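Local coordinates for putative branched-chain amino acid ABC transporter, periplasmic branched-chain amino acid-binding protein (Pseudomonas protegens Pf-5, PDB 4RU0), which probably binds a small solute, perhaps a branched-chain amino acid, in the periplasm and delivers it to an ABC transporter for uptake, at residues N166-A169 with Q170-G174; L202-K206 with Y207-N211; E339-R342 with T343-K347; R351-N354 with G355-R359. All coordinates share one frame; numbering follows the deposited sequence.

Contact 1: N166-A169 with Q170-G174; sequences NYIA and QREGG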
ATOM      1  N   ASN A 166       6.403 -16.318   4.646  1.00 22.50           N
ATOM      2  CA  ASN A 166       5.886 -16.759   5.933  1.00 24.95           C
ATOM      3  C   ASN A 166       4.523 -17.433   5.810  1.00 30.67           C
ATOM      4  O   ASN A 166       4.202 -18.346   6.577  1.00 27.46           O
ATOM      5  CB  ASN A 166       5.809 -15.590   6.908  1.00 26.37           C
ATOM      6  CG  ASN A 166       7.172 -15.123   7.348  1.00 38.85           C
ATOM      7  OD1 ASN A 166       8.171 -15.793   7.089  1.00 43.28           O
ATOM      8  ND2 ASN A 166       7.229 -13.971   8.018  1.00 38.09           N
ATOM      9  N   TYR A 167       3.727 -16.988   4.843  1.00 24.30           N
ATOM     10  CA  TYR A 167       2.442 -17.620   4.592  1.00 25.02           C
ATOM     11  C   TYR A 167       2.634 -18.987   3.942  1.00 33.94           C
ATOM     12  O   TYR A 167       1.952 -19.946   4.304  1.00 35.63           O
ATOM     13  CB  TYR A 167       1.558 -16.736   3.717  1.00 24.30           C
ATOM     14  CG  TYR A 167       0.242 -17.392   3.363  1.00 25.30           C
ATOM     15  CD1 TYR A 167      -0.768 -17.524   4.311  1.00 27.99           C
ATOM     16  CD2 TYR A 167       0.012 -17.888   2.086  1.00 23.90           C
ATOM     17  CE1 TYR A 167      -1.970 -18.127   3.996  1.00 29.24           C
ATOM     18  CE2 TYR A 167      -1.188 -18.491   1.759  1.00 25.07           C
ATOM     19  CZ  TYR A 167      -2.176 -18.611   2.718  1.00 33.24           C
ATOM     20  OH  TYR A 167      -3.373 -19.210   2.398  1.00 32.98           O
ATOM     21  N   ILE A 168       3.560 -19.068   2.987  1.00 22.15           N
ATOM     22  CA  ILE A 168       3.918 -20.341   2.366  1.00 21.46           C
ATOM     23  C   ILE A 168       4.298 -21.356   3.445  1.00 23.18           C
ATOM     24  O   ILE A 168       3.811 -22.488   3.447  1.00 23.89           O
ATOM     25  CB  ILE A 168       5.106 -20.206   1.379  1.00 29.55           C
ATOM     26  CG1 ILE A 168       4.823 -19.172   0.284  1.00 26.20           C
ATOM     27  CG2 ILE A 168       5.441 -21.556   0.769  1.00 21.55           C
ATOM     28  CD1 ILE A 168       3.739 -19.541  -0.665  1.00 21.86           C
ATOM     29  N   ALA A 169       5.172 -20.932   4.356  1.00 24.09           N
ATOM     30  CA  ALA A 169       5.663 -21.775   5.444  1.00 26.19           C
ATOM     31  C   ALA A 169       4.526 -22.237   6.348  1.00 28.51           C
ATOM     32  O   ALA A 169       4.506 -23.376   6.809  1.00 30.03           O
ATOM     33  CB  ALA A 169       6.713 -21.029   6.261  1.00 27.11           C
ATOM     34  N   GLN A 170       3.580 -21.339   6.598  1.00 29.06           N
ATOM     35  CA  GLN A 170       2.402 -21.666   7.387  1.00 31.58           C
ATOM     36  C   GLN A 170       1.588 -22.732   6.653  1.00 35.42           C
ATOM     37  O   GLN A 170       1.055 -23.655   7.266  1.00 35.64           O
ATOM     38  CB  GLN A 170       1.574 -20.406   7.642  1.00 32.26           C
ATOM     39  CG  GLN A 170       0.244 -20.616   8.347  1.00 43.46           C
ATOM     40  CD  GLN A 170      -0.342 -19.302   8.855  1.00 47.37           C
ATOM     41  OE1 GLN A 170       0.279 -18.608   9.662  1.00 47.08           O
ATOM     42  NE2 GLN A 170      -1.534 -18.954   8.377  1.00 46.43           N
ATOM     43  N   ARG A 171       1.531 -22.612   5.331  1.00 30.68           N
ATOM     44  CA  ARG A 171       0.803 -23.559   4.492  1.00 28.22           C
ATOM     45  C   ARG A 171       1.515 -24.899   4.328  1.00 46.24           C
ATOM     46  O   ARG A 171       0.865 -25.924   4.114  1.00 51.39           O
ATOM     47  CB  ARG A 171       0.552 -22.952   3.109  1.00 25.97           C
ATOM     48  CG  ARG A 171      -0.573 -21.949   3.078  1.00 26.81           C
ATOM     49  CD  ARG A 171      -1.926 -22.622   3.216  1.00 28.89           C
ATOM     50  NE  ARG A 171      -2.849 -22.090   2.221  1.00 54.74           N
ATOM     51  CZ  ARG A 171      -3.206 -22.731   1.115  1.00 51.53           C
ATOM     52  NH1 ARG A 171      -2.739 -23.948   0.875  1.00 27.07           N
ATOM     53  NH2 ARG A 171      -4.040 -22.159   0.256  1.00 51.43           N
ATOM     54  N   GLU A 172       2.843 -24.892   4.415  1.00 27.13           N
ATOM     55  CA  GLU A 172       3.627 -26.113   4.241  1.00 27.06           C
ATOM     56  C   GLU A 172       3.851 -26.860   5.556  1.00 35.53           C
ATOM     57  O   GLU A 172       4.329 -27.988   5.553  1.00 41.06           O
ATOM     58  CB  GLU A 172       4.980 -25.797   3.601  1.00 25.30           C
ATOM     59  CG  GLU A 172       4.894 -25.222   2.198  1.00 31.78           C
ATOM     60  CD  GLU A 172       4.359 -26.214   1.187  1.00 39.49           C
ATOM     61  OE1 GLU A 172       4.516 -27.439   1.403  1.00 43.30           O
ATOM     62  OE2 GLU A 172       3.783 -25.768   0.171  1.00 42.23           O
ATOM     63  N   GLY A 173       3.515 -26.225   6.674  1.00 35.40           N
ATOM     64  CA  GLY A 173       3.629 -26.860   7.974  1.00 35.02           C
ATOM     65  C   GLY A 173       4.838 -26.449   8.794  1.00 43.58           C
ATOM     66  O   GLY A 173       5.179 -27.103   9.780  1.00 48.44           O
ATOM     67  N   GLY A 174       5.484 -25.360   8.397  1.00 34.36           N
ATOM     68  CA  GLY A 174       6.632 -24.857   9.131  1.00 39.26           C
ATOM     69  C   GLY A 174       7.782 -24.499   8.215  1.00 39.51           C
ATOM     70  O   GLY A 174       7.843 -24.952   7.073  1.00 36.11           O
TER

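Contact 2: L202-K206 with Y207-N211; sequences LLAEK and YGFEN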
ATOM      1  N   LEU A 202      17.689 -13.613  -0.292  1.00 21.63           N
ATOM      2  CA  LEU A 202      18.057 -13.774   1.109  1.00 23.67           C
ATOM      3  C   LEU A 202      17.226 -14.869   1.791  1.00 33.07           C
ATOM      4  O   LEU A 202      17.778 -15.767   2.427  1.00 35.50           O
ATOM      5  CB  LEU A 202      17.896 -12.445   1.853  1.00 27.66           C
ATOM      6  CG  LEU A 202      18.079 -12.456   3.377  1.00 34.77           C
ATOM      7  CD1 LEU A 202      19.458 -12.982   3.743  1.00 43.41           C
ATOM      8  CD2 LEU A 202      17.866 -11.062   3.945  1.00 32.54           C
ATOM      9  N   LEU A 203      15.905 -14.792   1.648  1.00 21.09           N
ATOM     10  CA  LEU A 203      15.003 -15.773   2.246  1.00 20.78           C
ATOM     11  C   LEU A 203      15.241 -17.174   1.684  1.00 24.26           C
ATOM     12  O   LEU A 203      15.082 -18.169   2.393  1.00 23.40           O
ATOM     13  CB  LEU A 203      13.544 -15.354   2.034  1.00 19.29           C
ATOM     14  CG  LEU A 203      13.164 -14.033   2.722  1.00 23.40           C
ATOM     15  CD1 LEU A 203      11.929 -13.388   2.088  1.00 19.78           C
ATOM     16  CD2 LEU A 203      12.957 -14.237   4.216  1.00 24.53           C
ATOM     17  N   ALA A 204      15.639 -17.256   0.418  1.00 19.52           N
ATOM     18  CA  ALA A 204      15.911 -18.554  -0.191  1.00 27.20           C
ATOM     19  C   ALA A 204      17.205 -19.165   0.352  1.00 27.45           C
ATOM     20  O   ALA A 204      17.312 -20.382   0.489  1.00 32.50           O
ATOM     21  CB  ALA A 204      15.977 -18.433  -1.703  1.00 18.23           C
ATOM     22  N   GLU A 205      18.184 -18.321   0.658  1.00 23.53           N
ATOM     23  CA  GLU A 205      19.429 -18.797   1.255  1.00 35.31           C
ATOM     24  C   GLU A 205      19.196 -19.327   2.666  1.00 32.50           C
ATOM     25  O   GLU A 205      19.774 -20.335   3.062  1.00 44.85           O
ATOM     26  CB  GLU A 205      20.481 -17.684   1.291  1.00 35.39           C
ATOM     27  CG  GLU A 205      21.045 -17.314  -0.065  1.00 55.69           C
ATOM     28  CD  GLU A 205      22.199 -16.332   0.039  1.00 65.56           C
ATOM     29  OE1 GLU A 205      22.367 -15.510  -0.888  1.00 68.95           O
ATOM     30  OE2 GLU A 205      22.940 -16.389   1.047  1.00 77.03           O
ATOM     31  N   LYS A 206      18.357 -18.633   3.425  1.00 30.92           N
ATOM     32  CA  LYS A 206      18.073 -19.028   4.794  1.00 29.03           C
ATOM     33  C   LYS A 206      17.247 -20.308   4.883  1.00 28.44           C
ATOM     34  O   LYS A 206      17.586 -21.215   5.637  1.00 30.70           O
ATOM     35  CB  LYS A 206      17.342 -17.912   5.537  1.00 30.06           C
ATOM     36  CG  LYS A 206      17.058 -18.269   6.987  1.00 35.66           C
ATOM     37  CD  LYS A 206      16.424 -17.126   7.746  1.00 39.53           C
ATOM     38  CE  LYS A 206      16.283 -17.476   9.219  1.00 38.27           C
ATOM     39  NZ  LYS A 206      17.611 -17.722   9.847  1.00 47.35           N
ATOM     40  N   TYR A 207      16.165 -20.384   4.117  1.00 25.80           N
ATOM     41  CA  TYR A 207      15.220 -21.483   4.281  1.00 25.58           C
ATOM     42  C   TYR A 207      15.376 -22.576   3.229  1.00 24.99           C
ATOM     43  O   TYR A 207      14.782 -23.651   3.345  1.00 25.43           O
ATOM     44  CB  TYR A 207      13.794 -20.937   4.281  1.00 29.04           C
ATOM     45  CG  TYR A 207      13.527 -20.028   5.458  1.00 33.38           C
ATOM     46  CD1 TYR A 207      13.598 -20.514   6.758  1.00 27.99           C
ATOM     47  CD2 TYR A 207      13.221 -18.685   5.274  1.00 24.34           C
ATOM     48  CE1 TYR A 207      13.366 -19.691   7.841  1.00 29.76           C
ATOM     49  CE2 TYR A 207      12.984 -17.853   6.354  1.00 26.09           C
ATOM     50  CZ  TYR A 207      13.058 -18.362   7.635  1.00 36.27           C
ATOM     51  OH  TYR A 207      12.826 -17.541   8.711  1.00 41.02           O
ATOM     52  N   GLY A 208      16.179 -22.305   2.207  1.00 24.44           N
ATOM     53  CA  GLY A 208      16.566 -23.336   1.262  1.00 24.79           C
ATOM     54  C   GLY A 208      15.541 -23.747   0.220  1.00 33.95           C
ATOM     55  O   GLY A 208      15.646 -24.835  -0.344  1.00 40.67           O
ATOM     56  N   PHE A 209      14.551 -22.901  -0.050  1.00 26.50           N
ATOM     57  CA  PHE A 209      13.639 -23.196  -1.152  1.00 20.99           C
ATOM     58  C   PHE A 209      14.265 -22.716  -2.463  1.00 18.47           C
ATOM     59  O   PHE A 209      15.069 -21.797  -2.480  1.00 18.56           O
ATOM     60  CB  PHE A 209      12.253 -22.563  -0.933  1.00 21.37           C
ATOM     61  CG  PHE A 209      12.260 -21.059  -0.863  1.00 18.18           C
ATOM     62  CD1 PHE A 209      12.213 -20.290  -2.019  1.00 18.88           C
ATOM     63  CD2 PHE A 209      12.273 -20.414   0.364  1.00 17.52           C
ATOM     64  CE1 PHE A 209      12.216 -18.907  -1.949  1.00 24.69           C
ATOM     65  CE2 PHE A 209      12.273 -19.028   0.439  1.00 24.11           C
ATOM     66  CZ  PHE A 209      12.245 -18.275  -0.718  1.00 15.58           C
ATOM     67  N   GLU A 210      13.902 -23.354  -3.563  1.00 18.21           N
ATOM     68  CA  GLU A 210      14.412 -22.945  -4.860  1.00 17.98           C
ATOM     69  C   GLU A 210      13.769 -21.621  -5.275  1.00 16.07           C
ATOM     70  O   GLU A 210      12.551 -21.508  -5.375  1.00 15.16           O
ATOM     71  CB  GLU A 210      14.158 -24.031  -5.906  1.00 21.41           C
ATOM     72  CG  GLU A 210      14.936 -23.838  -7.191  1.00 31.28           C
ATOM     73  CD  GLU A 210      14.764 -24.996  -8.156  1.00 44.79           C
ATOM     74  OE1 GLU A 210      14.637 -26.153  -7.690  1.00 52.87           O
ATOM     75  OE2 GLU A 210      14.762 -24.751  -9.380  1.00 47.10           O
ATOM     76  N   ASN A 211      14.604 -20.616  -5.497  1.00 25.15           N
ATOM     77  CA  ASN A 211      14.149 -19.272  -5.851  1.00 15.49           C
ATOM     78  C   ASN A 211      14.147 -19.055  -7.364  1.00 16.33           C
ATOM     79  O   ASN A 211      15.173 -18.747  -7.958  1.00 15.82           O
ATOM     80  CB  ASN A 211      15.041 -18.236  -5.164  1.00 15.42           C
ATOM     81  CG  ASN A 211      14.700 -16.811  -5.549  1.00 15.80           C
ATOM     82  OD1 ASN A 211      13.568 -16.503  -5.939  1.00 18.18           O
ATOM     83  ND2 ASN A 211      15.682 -15.926  -5.432  1.00 15.58           N
TER
HETATM   84  O   HOH W   1      17.855 -22.044  -2.397  1.00 33.15           O

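Contact 3: E339-R342 with T343-K347; sequences EAIR and TAQGK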
ATOM      1  N   GLU A 339      -4.505   9.803  11.917  1.00 47.10           N
ATOM      2  CA  GLU A 339      -3.869   9.389  13.164  1.00 47.03           C
ATOM      3  C   GLU A 339      -2.518  10.070  13.367  1.00 45.62           C
ATOM      4  O   GLU A 339      -2.129  10.373  14.497  1.00 46.21           O
ATOM      5  CB  GLU A 339      -3.699   7.869  13.203  1.00 46.38           C
ATOM      6  CG  GLU A 339      -5.008   7.114  13.344  1.00 48.12           C
ATOM      7  CD  GLU A 339      -5.782   7.509  14.594  1.00 57.19           C
ATOM      8  OE1 GLU A 339      -6.968   7.879  14.458  1.00 52.16           O
ATOM      9  OE2 GLU A 339      -5.208   7.448  15.706  1.00 50.47           O
ATOM     10  N   ALA A 340      -1.802  10.298  12.269  1.00 51.97           N
ATOM     11  CA  ALA A 340      -0.525  10.998  12.323  1.00 42.77           C
ATOM     12  C   ALA A 340      -0.733  12.417  12.831  1.00 43.89           C
ATOM     13  O   ALA A 340      -0.002  12.893  13.701  1.00 43.97           O
ATOM     14  CB  ALA A 340       0.141  11.013  10.954  1.00 41.07           C
ATOM     15  N   ILE A 341      -1.737  13.083  12.273  1.00 44.96           N
ATOM     16  CA  ILE A 341      -2.108  14.423  12.697  1.00 53.02           C
ATOM     17  C   ILE A 341      -2.515  14.421  14.165  1.00 55.52           C
ATOM     18  O   ILE A 341      -2.012  15.218  14.960  1.00 48.42           O
ATOM     19  CB  ILE A 341      -3.259  14.980  11.839  1.00 54.79           C
ATOM     20  CG1 ILE A 341      -2.776  15.228  10.410  1.00 45.94           C
ATOM     21  CG2 ILE A 341      -3.814  16.258  12.457  1.00 49.31           C
ATOM     22  CD1 ILE A 341      -3.889  15.484   9.426  1.00 46.86           C
ATOM     23  N   ARG A 342      -3.414  13.503  14.514  1.00 49.07           N
ATOM     24  CA  ARG A 342      -3.879  13.339  15.885  1.00 50.83           C
ATOM     25  C   ARG A 342      -2.714  13.121  16.842  1.00 50.01           C
ATOM     26  O   ARG A 342      -2.660  13.724  17.911  1.00 63.18           O
ATOM     27  CB  ARG A 342      -4.865  12.171  15.972  1.00 51.80           C
ATOM     28  CG  ARG A 342      -5.300  11.813  17.386  1.00 56.18           C
ATOM     29  CD  ARG A 342      -6.429  10.788  17.387  1.00 54.94           C
ATOM     30  NE  ARG A 342      -7.666  11.331  16.831  1.00 56.59           N
ATOM     31  CZ  ARG A 342      -8.205  10.942  15.681  1.00 56.24           C
ATOM     32  NH1 ARG A 342      -7.618  10.003  14.959  1.00 75.02           N
ATOM     33  NH2 ARG A 342      -9.332  11.489  15.252  1.00 57.97           N
ATOM     34  N   THR A 343      -1.775  12.271  16.445  1.00 48.18           N
ATOM     35  CA  THR A 343      -0.609  11.970  17.268  1.00 47.53           C
ATOM     36  C   THR A 343       0.216  13.222  17.551  1.00 61.69           C
ATOM     37  O   THR A 343       0.698  13.419  18.666  1.00 60.54           O
ATOM     38  CB  THR A 343       0.295  10.912  16.594  1.00 45.56           C
ATOM     39  OG1 THR A 343      -0.490   9.776  16.216  1.00 46.32           O
ATOM     40  CG2 THR A 343       1.409  10.467  17.531  1.00 45.13           C
ATOM     41  N   ALA A 344       0.369  14.067  16.536  1.00 46.48           N
ATOM     42  CA  ALA A 344       1.213  15.248  16.654  1.00 51.70           C
ATOM     43  C   ALA A 344       0.540  16.331  17.496  1.00 51.99           C
ATOM     44  O   ALA A 344       1.209  17.041  18.241  1.00 48.50           O
ATOM     45  CB  ALA A 344       1.573  15.789  15.272  1.00 44.78           C
ATOM     46  N   GLN A 345      -0.780  16.440  17.381  1.00 49.69           N
ATOM     47  CA  GLN A 345      -1.560  17.351  18.217  1.00 54.68           C
ATOM     48  C   GLN A 345      -1.325  17.091  19.703  1.00 60.19           C
ATOM     49  O   GLN A 345      -1.500  17.982  20.529  1.00 70.72           O
ATOM     50  CB  GLN A 345      -3.054  17.235  17.911  1.00 53.61           C
ATOM     51  CG  GLN A 345      -3.486  17.884  16.613  1.00 53.34           C
ATOM     52  CD  GLN A 345      -4.985  17.818  16.419  1.00 55.26           C
ATOM     53  OE1 GLN A 345      -5.714  17.432  17.327  1.00 66.08           O
ATOM     54  NE2 GLN A 345      -5.453  18.195  15.236  1.00 55.09           N
ATOM     55  N   GLY A 346      -0.924  15.867  20.034  1.00 55.53           N
ATOM     56  CA  GLY A 346      -0.593  15.511  21.399  1.00 53.02           C
ATOM     57  C   GLY A 346       0.627  16.254  21.910  1.00 58.02           C
ATOM     58  O   GLY A 346       0.886  16.288  23.113  1.00 63.00           O
ATOM     59  N   LYS A 347       1.383  16.854  20.996  1.00 58.83           N
ATOM     60  CA  LYS A 347       2.558  17.625  21.383  1.00 58.44           C
ATOM     61  C   LYS A 347       2.488  19.062  20.855  1.00 59.72           C
ATOM     62  O   LYS A 347       3.290  19.913  21.233  1.00 64.45           O
ATOM     63  CB  LYS A 347       3.840  16.934  20.893  1.00 57.28           C
ATOM     64  CG  LYS A 347       5.119  17.604  21.385  1.00 58.45           C
ATOM     65  CD  LYS A 347       6.360  16.758  21.199  1.00 58.39           C
ATOM     66  CE  LYS A 347       7.581  17.508  21.719  1.00 63.04           C
ATOM     67  NZ  LYS A 347       8.786  16.644  21.836  1.00 69.33           N
TER

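Contact 4: R351-N354 with G355-R359; sequences RPLN and GEEGR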
ATOM      1  N   ARG A 351      -4.680  22.236  16.846  1.00 70.31           N
ATOM      2  CA  ARG A 351      -4.508  23.266  15.828  1.00 60.83           C
ATOM      3  C   ARG A 351      -3.935  22.679  14.543  1.00 66.43           C
ATOM      4  O   ARG A 351      -3.327  21.607  14.569  1.00 61.30           O
ATOM      5  CB  ARG A 351      -3.588  24.374  16.338  1.00 61.03           C
ATOM      6  CG  ARG A 351      -2.165  23.920  16.561  1.00 59.66           C
ATOM      7  CD  ARG A 351      -1.217  25.097  16.606  1.00 59.51           C
ATOM      8  NE  ARG A 351       0.145  24.704  16.251  1.00 75.11           N
ATOM      9  CZ  ARG A 351       1.107  24.461  17.135  1.00 68.87           C
ATOM     10  NH1 ARG A 351       0.860  24.574  18.434  1.00 68.60           N
ATOM     11  NH2 ARG A 351       2.317  24.109  16.718  1.00 64.74           N
ATOM     12  N   PRO A 352      -4.139  23.376  13.411  1.00 66.08           N
ATOM     13  CA  PRO A 352      -3.478  23.033  12.148  1.00 56.40           C
ATOM     14  C   PRO A 352      -1.975  22.824  12.321  1.00 66.20           C
ATOM     15  O   PRO A 352      -1.331  23.549  13.088  1.00 55.49           O
ATOM     16  CB  PRO A 352      -3.777  24.244  11.271  1.00 56.67           C
ATOM     17  CG  PRO A 352      -5.130  24.674  11.731  1.00 62.63           C
ATOM     18  CD  PRO A 352      -5.144  24.440  13.225  1.00 64.06           C
ATOM     19  N   LEU A 353      -1.432  21.833  11.616  1.00 62.33           N
ATOM     20  CA  LEU A 353      -0.061  21.395  11.847  1.00 58.43           C
ATOM     21  C   LEU A 353       0.878  21.630  10.672  1.00 50.86           C
ATOM     22  O   LEU A 353       0.449  21.772   9.525  1.00 50.44           O
ATOM     23  CB  LEU A 353      -0.045  19.912  12.200  1.00 53.83           C
ATOM     24  CG  LEU A 353      -0.652  19.527  13.545  1.00 58.80           C
ATOM     25  CD1 LEU A 353      -0.719  18.012  13.676  1.00 52.92           C
ATOM     26  CD2 LEU A 353       0.165  20.134  14.673  1.00 54.02           C
ATOM     27  N   ASN A 354       2.168  21.652  10.991  1.00 59.88           N
ATOM     28  CA  ASN A 354       3.241  21.767  10.015  1.00 48.86           C
ATOM     29  C   ASN A 354       3.610  20.429   9.400  1.00 47.62           C
ATOM     30  O   ASN A 354       3.347  19.383   9.987  1.00 47.74           O
ATOM     31  CB  ASN A 354       4.485  22.364  10.666  1.00 48.88           C
ATOM     32  CG  ASN A 354       4.726  23.779  10.249  1.00 66.64           C
ATOM     33  OD1 ASN A 354       3.977  24.330   9.447  1.00 73.69           O
ATOM     34  ND2 ASN A 354       5.770  24.391  10.795  1.00 70.44           N
ATOM     35  N   GLY A 355       4.247  20.471   8.232  1.00 46.52           N
ATOM     36  CA  GLY A 355       4.806  19.272   7.640  1.00 45.37           C
ATOM     37  C   GLY A 355       5.916  18.743   8.525  1.00 45.15           C
ATOM     38  O   GLY A 355       6.112  17.531   8.655  1.00 44.70           O
ATOM     39  N   GLU A 356       6.642  19.666   9.143  1.00 45.59           N
ATOM     40  CA  GLU A 356       7.706  19.329  10.081  1.00 45.65           C
ATOM     41  C   GLU A 356       7.125  18.669  11.329  1.00 47.37           C
ATOM     42  O   GLU A 356       7.739  17.784  11.930  1.00 46.44           O
ATOM     43  CB  GLU A 356       8.487  20.584  10.451  1.00 46.13           C
ATOM     44  CG  GLU A 356       9.743  20.351  11.260  1.00 60.78           C
ATOM     45  CD  GLU A 356      10.608  21.600  11.325  1.00 73.56           C
ATOM     46  OE1 GLU A 356      10.389  22.520  10.506  1.00 70.08           O
ATOM     47  OE2 GLU A 356      11.505  21.665  12.192  1.00 82.88           O
ATOM     48  N   GLU A 357       5.930  19.108  11.705  1.00 47.52           N
ATOM     49  CA  GLU A 357       5.230  18.539  12.845  1.00 48.56           C
ATOM     50  C   GLU A 357       4.494  17.279  12.413  1.00 48.12           C
ATOM     51  O   GLU A 357       4.367  16.327  13.181  1.00 48.50           O
ATOM     52  CB  GLU A 357       4.261  19.564  13.445  1.00 49.98           C
ATOM     53  CG  GLU A 357       4.964  20.751  14.103  1.00 50.66           C
ATOM     54  CD  GLU A 357       4.086  21.990  14.192  1.00 51.87           C
ATOM     55  OE1 GLU A 357       2.912  21.921  13.768  1.00 52.09           O
ATOM     56  OE2 GLU A 357       4.574  23.036  14.679  1.00 52.43           O
ATOM     57  N   GLY A 358       4.020  17.280  11.171  1.00 47.40           N
ATOM     58  CA  GLY A 358       3.370  16.119  10.599  1.00 46.95           C
ATOM     59  C   GLY A 358       4.344  14.961  10.515  1.00 45.98           C
ATOM     60  O   GLY A 358       3.975  13.800  10.697  1.00 45.97           O
ATOM     61  N   ARG A 359       5.601  15.291  10.242  1.00 47.04           N
ATOM     62  CA  ARG A 359       6.666  14.300  10.187  1.00 46.08           C
ATOM     63  C   ARG A 359       6.890  13.704  11.574  1.00 45.25           C
ATOM     64  O   ARG A 359       7.141  12.506  11.714  1.00 44.97           O
ATOM     65  CB  ARG A 359       7.951  14.934   9.650  1.00 43.79           C
ATOM     66  CG  ARG A 359       8.973  13.954   9.114  1.00 42.84           C
ATOM     67  CD  ARG A 359       9.879  13.402  10.201  1.00 43.20           C
ATOM     68  NE  ARG A 359      10.469  14.460  11.010  1.00 50.65           N
ATOM     69  CZ  ARG A 359      11.584  15.108  10.696  1.00 49.42           C
ATOM     70  NH1 ARG A 359      12.235  14.807   9.579  1.00 50.23           N
ATOM     71  NH2 ARG A 359      12.048  16.057  11.499  1.00 50.02           N
TER

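Contact 1: N166-A169 with Q170-G174
Tyr167 sets its CG anti to the backbone N (chi1 177°), which sends the ring out from the helix beside the path of the Arg171 chain, and Arg171 meets it with CG beside its own backbone N and a chain bent at chi2 and chi3. The two side chains lie side by side and point the same way. Arg171 CG sits over one face of the Tyr167 ring, offset toward the rim and 4.0 Å from the centroid, a CH-pi contact. Beyond it the chain curls round so that NE donates to Tyr167 OH over 2.9 Å, with the hydroxyl near the guanidinium plane and that plane turned 79° from the ring. A phenylalanine here would keep the ring face but is likely to leave Arg171 NE without this acceptor and its guanidinium freer to turn. On the neighbouring flank Ile168 CG2 meets Glu172 CG at 4.0 Å, while the Glu172 carboxylate is taken up by Lys181 and Trp237. Glu172 N goes chiefly to Ile168 O and only weakly to Ala169 O, which also takes a weak bond from Gly173 N and a firmer one from Gly174 N, 2.7 Å away. Gly173 has positive phi, where a side chain would collide with the preceding carbonyl. This end of helix 157-172, packed on the sheet of one lobe, resembles a Schellman motif, of which the 6→1 bond is the clear element.

Contact 2: L202-K206 with Y207-N211
Ala204 and Phe209 meet in a local helix-to-strand turn, where helix 197-207 ends and the chain enters strand 210-216, an edge strand of the mixed sheet. Together with the parallel strand 182-188 this makes a beta-alpha-beta crossover. Phe209 CG lies between its backbone N and carbonyl carbon (chi1 62°), which folds the ring back under the helix; Ala204 CA stands over one face, 3.9 Å from the centroid, and Ala204 CB touches CE1 at 3.8 Å. Further along, Ala204 CB also packs on Asn211 CB at 3.6 Å. Lys206 stretches alongside Tyr207, its CG almost exactly above the ring centre at 3.9 Å and its CD and CE running on toward the hydroxyl. With an alanine at Tyr207, the Lys206 methylenes are likely to lose the aromatic face they lie on, and Phe175 its stacking partner. Tyr207 N bonds to Leu203 O, and Gly208, at positive phi, sends its N to Ala204 O from above the carbonyl plane. A water bridges Phe209 O, at 2.8 Å, and, weakly, Ala204 O. Side-chain packing is thus apolar and aromatic, while the backbone N-H groups of Tyr207 and Gly208 close the last turn.

Contact 3: E339-R342 with T343-K347
Thr343 and Glu339 make the close-set side of this helical turn. Thr343 OG1 lies anti to its own carbonyl carbon (chi1 -52°), a torsion that swings the hydroxyl back along the helix so that it donates to Glu339 O. The modelled separation is very short, so its exact length is doubtful, but the same oxygen also takes the backbone bond from Thr343 N at 2.7 Å, so this carbonyl probably has two donors. The buried Glu339 carboxylate pairs with Arg371, though the positions of the Glu339 and Arg342 charged groups are less certain. On the buried flank Ile341 CG2 and Gln345 NE2 come within 3.8 Å, the two side chains crossing obliquely, and Gln345 CG rests 3.5 Å from Ile341 O. Gln345 N bonds to that oxygen nearly in line with the carbonyl, at 3.0 Å. The Gln345 amide NE2 reaches Ile71 O in a weak bond. Ala344, whose N bonds to Ala340 O at 3.1 Å, turns a small methyl to Leu353 of the following loop, and Ala340 lies against Leu362 of helix 355-363. The loose, solvent side is formed by the exposed Gly346 and Lys347. Gly346 N reaches Arg342 O only weakly, at 3.5 Å; it also bonds to Thr343 O at 3.2 Å. Lys347 N likewise goes three residues back, to Ala344 O at 2.8 Å. These are the features of an amphipathic alpha helix whose last turn takes on 3-10-type (i to i+3) bonds, here packed against helix 355-363.

Contact 4: R351-N354 with G355-R359
Glu357 reaches back from the first turn of helix 355-363 and lays its carboxylate against the CB of Asn354, with CD 3.6 Å from that carbon. Its CG is anti to the carbonyl carbon (chi1 -68°) and the rest of the chain is extended, which carries OE1 as far as the backbone of the loop. There Asn354 N donates to OE1 over 2.9 Å in a nearly straight bond (166°), arriving from above the carboxylate plane. Leu353 CD2 lies 3.4 Å from the same oxygen, the two side chains crossing at a slant. The other oxygen, OE2, belongs to Arg351: NH2 comes to 3.2 Å in a salt bridge whose hydrogen bond is weak. OE2 sits at the guanidinium edge, near its plane, and the two charged groups are turned 67° against each other. Asn354 occupies the N-cap, yet its side chain makes no capping bond; the Glu357 carboxylate on the Asn354 amide supplies one half of a capping box. The first helical turn closes through Gly358 N, 2.5 Å from Asn354 O. Outside these residues Gln34 accepts the amide of Leu353, and Leu353 and Glu357 both touch Phe348. The glutamate thus holds a backbone N-H firmly with one oxygen and Arg351 more weakly with the other, and its negative charge next to the N-terminal end of a helix is probably stabilised by the helix dipole as well as by Arg351.

In the fold
The four contacts fall into two distant pairs. Contacts 1 and 2, with centres about 14 Å apart, sit at the ends of helices packed on the seven-stranded sheet, contact 2 running on into its edge strand, and Phe175 touches Asn166 and Ala169 of one and stacks on Tyr207 of the other. Contacts 3 and 4, about 9 Å apart between centres, join consecutive helices directly: Ala344 CB lies 3.5 Å from Glu357 O. Contact 3 is the buried one; the other three are only partly so. Chemistry follows position: contacts 1 and 2 end helices at positive-phi glycines, with aromatic faces covered by neighbouring side chains, contact 3 relies on backbone bonds inside one helix, and contact 4 starts a helix with a carboxylate.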